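Local coordinates for protein inactive glucansucrase (Lactobacillus reuteri, PDB 5JBD) that belongs to the glucansucrase-type proteins of glycoside hydrolase family 70, is named an inactive member, and carries a bound calcium ion, at residues A94-I97 against K98-N102; E259-L262 against L263-K267. All blocks are in the same frame, centred on the assembly; numbering follows the deposited sequence.

Contact 1 (A94-I97 against K98-N102); sequences AQFI and KYFVN
Phe96 overlaps the ring of Phe100, one helical turn further on: its CZ lies over the centre of the Phe100 ring, 3.8 Å above that plane. In return CD1 of Phe100 sits above a face of Phe96, displaced toward the rim. The planes are inclined by 32° and the centroids are 4.4 Å apart, an oblique aromatic pair whose closest atoms, CE1 of Phe96 and CE1 of Phe100, are 3.3 Å apart. With CG of Phe96 anti to the backbone N (chi1 179°), its ring leans along the helix toward Phe100. The backbone that carries the rings keeps four i to i+4 bonds unbroken, from Lys98 N to Ala94 O through to Val101 N to Ile97 O. At the last turn Lys98 O is gripped twice by Asn102, by its backbone N and by ND2 from the opposite face of the carbonyl plane, each at 3.1 Å. Lys98 bends at chi3 and gives its NZ to Ala118 O. Leu136 of helix 126-147 touches both phenylalanines, and Phe160 of helix 151-162 meets Phe96 edge-to-face. This is an i to i+4 aromatic pair on the buried side of an amphipathic helix, here the C-terminal part of helix 90-101, packed among neighbouring helices.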
loop_
_atom_site.group_PDB
_atom_site.type_symbol
_atom_site.label_atom_id
_atom_site.label_comp_id
_atom_site.label_asym_id
_atom_site.label_seq_id
_atom_site.Cartn_x
_atom_site.Cartn_y
_atom_site.Cartn_z
ATOM N N ALA A 94 38.829 -18.874 3.023
ATOM C CA ALA A 94 39.141 -19.574 4.271
ATOM C C ALA A 94 37.858 -19.865 5.046
ATOM O O ALA A 94 37.723 -20.955 5.600
ATOM C CB ALA A 94 40.131 -18.782 5.114
ATOM N N GLN A 95 36.902 -18.929 5.034
ATOM C CA GLN A 95 35.585 -19.173 5.646
ATOM C C GLN A 95 34.824 -20.323 4.993
ATOM O O GLN A 95 34.228 -21.148 5.689
ATOM C CB GLN A 95 34.692 -17.939 5.606
ATOM C CG GLN A 95 35.073 -16.793 6.533
ATOM C CD GLN A 95 34.145 -15.612 6.332
ATOM O OE1 GLN A 95 32.933 -15.743 6.468
ATOM N NE2 GLN A 95 34.704 -14.463 5.969
ATOM N N PHE A 96 34.860 -20.385 3.661
ATOM C CA PHE A 96 34.226 -21.486 2.926
ATOM C C PHE A 96 34.787 -22.835 3.354
ATOM O O PHE A 96 34.030 -23.765 3.639
ATOM C CB PHE A 96 34.390 -21.300 1.418
ATOM C CG PHE A 96 33.791 -22.407 0.606
ATOM C CD1 PHE A 96 32.427 -22.415 0.322
ATOM C CD2 PHE A 96 34.581 -23.431 0.109
ATOM C CE1 PHE A 96 31.865 -23.429 -0.430
ATOM C CE2 PHE A 96 34.022 -24.460 -0.639
ATOM C CZ PHE A 96 32.662 -24.456 -0.911
ATOM N N ILE A 97 36.110 -22.926 3.416
ATOM C CA ILE A 97 36.801 -24.165 3.797
ATOM C C ILE A 97 36.410 -24.591 5.216
ATOM O O ILE A 97 35.993 -25.738 5.433
ATOM C CB ILE A 97 38.345 -24.028 3.630
ATOM C CG1 ILE A 97 38.703 -23.890 2.138
ATOM C CG2 ILE A 97 39.082 -25.232 4.224
ATOM C CD1 ILE A 97 40.094 -23.345 1.861
ATOM N N LYS A 98 36.533 -23.658 6.158
ATOM C CA LYS A 98 36.115 -23.853 7.556
ATOM C C LYS A 98 34.664 -24.302 7.695
ATOM O O LYS A 98 34.377 -25.267 8.396
ATOM C CB LYS A 98 36.282 -22.554 8.361
ATOM C CG LYS A 98 37.706 -22.224 8.781
ATOM C CD LYS A 98 37.744 -21.131 9.867
ATOM C CE LYS A 98 37.439 -21.505 11.311
ATOM N NZ LYS A 98 38.126 -20.618 12.299
ATOM N N TYR A 99 33.764 -23.581 7.030
ATOM C CA TYR A 99 32.331 -23.868 7.102
ATOM C C TYR A 99 32.014 -25.283 6.594
ATOM O O TYR A 99 31.359 -26.075 7.298
ATOM C CB TYR A 99 31.511 -22.818 6.340
ATOM C CG TYR A 99 30.014 -23.026 6.495
ATOM C CD1 TYR A 99 29.320 -23.898 5.653
ATOM C CD2 TYR A 99 29.306 -22.410 7.513
ATOM C CE1 TYR A 99 27.965 -24.136 5.811
ATOM C CE2 TYR A 99 27.939 -22.624 7.667
ATOM C CZ TYR A 99 27.279 -23.494 6.823
ATOM O OH TYR A 99 25.933 -23.729 6.969
ATOM N N PHE A 100 32.512 -25.619 5.406
ATOM C CA PHE A 100 32.247 -26.944 4.841
ATOM C C PHE A 100 32.820 -28.089 5.664
ATOM O O PHE A 100 32.117 -29.060 5.949
ATOM C CB PHE A 100 32.647 -27.020 3.363
ATOM C CG PHE A 100 31.516 -26.644 2.448
ATOM C CD1 PHE A 100 31.002 -25.366 2.480
ATOM C CD2 PHE A 100 30.916 -27.583 1.621
ATOM C CE1 PHE A 100 29.932 -25.010 1.674
ATOM C CE2 PHE A 100 29.847 -27.234 0.813
ATOM C CZ PHE A 100 29.356 -25.944 0.838
ATOM N N VAL A 101 34.065 -27.956 6.112
ATOM C CA VAL A 101 34.683 -29.008 6.936
ATOM C C VAL A 101 33.880 -29.211 8.246
ATOM O O VAL A 101 33.758 -30.345 8.714
ATOM C CB VAL A 101 36.194 -28.740 7.177
ATOM C CG1 VAL A 101 36.776 -29.682 8.223
ATOM C CG2 VAL A 101 36.969 -28.882 5.872
ATOM N N ASN A 102 33.293 -28.137 8.783
ATOM C CA ASN A 102 32.444 -28.211 9.989
ATOM C C ASN A 102 30.961 -28.574 9.759
ATOM O O ASN A 102 30.216 -28.713 10.731
ATOM C CB ASN A 102 32.543 -26.905 10.799
ATOM C CG ASN A 102 33.743 -26.885 11.725
ATOM O OD1 ASN A 102 33.705 -27.468 12.811
ATOM N ND2 ASN A 102 34.821 -26.225 11.299
#

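Contact 2 (E259-L262 against L263-K267); sequences EYFL and LNYGK
Phe261 and Tyr265 lie side by side and point the same way, but their rings are almost perpendicular, at 85°. The edge of Tyr265 is turned toward the face of Phe261 in an offset edge-to-face pair with centroids 5.5 Å apart; CD1 of Tyr265 comes within 3.7 Å of CZ of Phe261. Both side chains have CG anti to the backbone N. Between them the backbone changes course from helix 249-263 to the short helix 265-269, with Asn264 at the N-cap position of the latter, and the chain continues toward strand 279-282 of the parallel sheet in the TIM-barrel-type fold of this family. At this junction the Asn264 side chain does not cap helix 265-269 but turns back on the preceding helix. Its ND2 donates to Tyr260 O at 3.0 Å and lies 3.5 Å above the Tyr260 ring, offset toward the rim, with ring and amide planes 43° apart. The backbone N of Asn264 reaches Phe261 O from well above the carbonyl plane, while Leu263 N still makes the regular helical bond to Glu259 O. Tyr713 and Tyr800 add their rings around Phe261, and Phe280 of strand 279-282 touches Leu262 and Leu263.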
loop_
_atom_site.group_PDB
_atom_site.type_symbol
_atom_site.label_atom_id
_atom_site.label_comp_id
_atom_site.label_asym_id
_atom_site.label_seq_id
_atom_site.Cartn_x
_atom_site.Cartn_y
_atom_site.Cartn_z
ATOM N N GLU A 259 -5.678 2.410 -16.783
ATOM C CA GLU A 259 -6.915 3.070 -16.350
ATOM C C GLU A 259 -8.080 2.750 -17.280
ATOM O O GLU A 259 -9.169 2.401 -16.816
ATOM C CB GLU A 259 -6.690 4.578 -16.242
ATOM C CG GLU A 259 -5.749 4.961 -15.098
ATOM C CD GLU A 259 -5.015 6.271 -15.309
ATOM O OE1 GLU A 259 -5.472 7.090 -16.132
ATOM O OE2 GLU A 259 -3.954 6.472 -14.669
ATOM N N TYR A 260 -7.822 2.798 -18.592
ATOM C CA TYR A 260 -8.837 2.474 -19.585
ATOM C C TYR A 260 -9.323 1.021 -19.410
ATOM O O TYR A 260 -10.524 0.745 -19.491
ATOM C CB TYR A 260 -8.317 2.725 -21.015
ATOM C CG TYR A 260 -9.331 2.378 -22.085
ATOM C CD1 TYR A 260 -10.378 3.246 -22.400
ATOM C CD2 TYR A 260 -9.275 1.152 -22.744
ATOM C CE1 TYR A 260 -11.328 2.908 -23.353
ATOM C CE2 TYR A 260 -10.210 0.808 -23.706
ATOM C CZ TYR A 260 -11.226 1.677 -24.008
ATOM O OH TYR A 260 -12.141 1.306 -24.965
ATOM N N PHE A 261 -8.388 0.113 -19.144
ATOM C CA PHE A 261 -8.699 -1.305 -18.903
ATOM C C PHE A 261 -9.623 -1.492 -17.707
ATOM O O PHE A 261 -10.668 -2.142 -17.798
ATOM C CB PHE A 261 -7.385 -2.072 -18.690
ATOM C CG PHE A 261 -7.546 -3.522 -18.312
ATOM C CD1 PHE A 261 -7.819 -4.485 -19.276
ATOM C CD2 PHE A 261 -7.352 -3.934 -16.993
ATOM C CE1 PHE A 261 -7.933 -5.830 -18.931
ATOM C CE2 PHE A 261 -7.456 -5.274 -16.646
ATOM C CZ PHE A 261 -7.757 -6.223 -17.616
ATOM N N LEU A 262 -9.253 -0.887 -16.588
ATOM C CA LEU A 262 -10.044 -1.010 -15.360
ATOM C C LEU A 262 -11.435 -0.375 -15.499
ATOM O O LEU A 262 -12.416 -0.932 -15.011
ATOM C CB LEU A 262 -9.283 -0.435 -14.172
ATOM C CG LEU A 262 -8.011 -1.212 -13.797
ATOM C CD1 LEU A 262 -7.193 -0.402 -12.826
ATOM C CD2 LEU A 262 -8.325 -2.597 -13.229
ATOM N N LEU A 263 -11.519 0.738 -16.227
ATOM C CA LEU A 263 -12.791 1.433 -16.452
ATOM C C LEU A 263 -13.720 0.707 -17.426
ATOM O O LEU A 263 -14.889 1.092 -17.549
ATOM C CB LEU A 263 -12.554 2.876 -16.940
ATOM C CG LEU A 263 -11.917 3.877 -15.960
ATOM C CD1 LEU A 263 -11.369 5.093 -16.705
ATOM C CD2 LEU A 263 -12.884 4.332 -14.870
ATOM N N ASN A 264 -13.204 -0.326 -18.109
ATOM C CA ASN A 264 -13.975 -1.172 -19.009
ATOM C C ASN A 264 -13.721 -2.680 -18.771
ATOM O O ASN A 264 -13.886 -3.485 -19.692
ATOM C CB ASN A 264 -13.611 -0.795 -20.453
ATOM C CG ASN A 264 -14.071 0.598 -20.809
ATOM O OD1 ASN A 264 -15.237 0.811 -21.094
ATOM N ND2 ASN A 264 -13.166 1.552 -20.756
ATOM N N TYR A 265 -13.367 -3.045 -17.536
ATOM C CA TYR A 265 -12.846 -4.392 -17.209
ATOM C C TYR A 265 -13.667 -5.564 -17.768
ATOM O O TYR A 265 -13.148 -6.397 -18.537
ATOM C CB TYR A 265 -12.645 -4.546 -15.692
ATOM C CG TYR A 265 -12.145 -5.919 -15.299
ATOM C CD1 TYR A 265 -10.840 -6.307 -15.585
ATOM C CD2 TYR A 265 -12.983 -6.841 -14.683
ATOM C CE1 TYR A 265 -10.375 -7.571 -15.267
ATOM C CE2 TYR A 265 -12.519 -8.104 -14.327
ATOM C CZ TYR A 265 -11.211 -8.457 -14.621
ATOM O OH TYR A 265 -10.744 -9.711 -14.326
ATOM N N GLY A 266 -14.932 -5.652 -17.377
ATOM C CA GLY A 266 -15.778 -6.770 -17.799
ATOM C C GLY A 266 -15.932 -6.863 -19.322
ATOM O O GLY A 266 -15.806 -7.950 -19.908
ATOM N N LYS A 267 -16.207 -5.722 -19.960
ATOM C CA LYS A 267 -16.365 -5.674 -21.425
ATOM C C LYS A 267 -15.119 -6.178 -22.126
ATOM O O LYS A 267 -15.209 -6.964 -23.045
ATOM C CB LYS A 267 -16.689 -4.257 -21.907
ATOM C CG LYS A 267 -18.132 -3.882 -21.643
ATOM C CD LYS A 267 -18.609 -2.610 -22.294
ATOM C CE LYS A 267 -20.133 -2.484 -22.177
ATOM N NZ LYS A 267 -20.654 -1.152 -22.580
#

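In the fold
Both contacts are largely buried and local to one run of chain, yet their centres are about 57 Å apart and they share no helix. Contact 1 lies far from the centre of the chain, in the peripheral group of helices; contact 2 is nearer the middle, at a helix-to-helix junction beside the parallel barrel sheet. Each pairs two aromatic rings four residues apart, obliquely inclined in contact 1 and nearly perpendicular in contact 2. The first pair sits on continuously hydrogen-bonded helix, whereas the second spans the passage from one helix to the next. An asparagine amide returns to a backbone carbonyl in both, within segment 98-102 in contact 1 and across the two segments in contact 2.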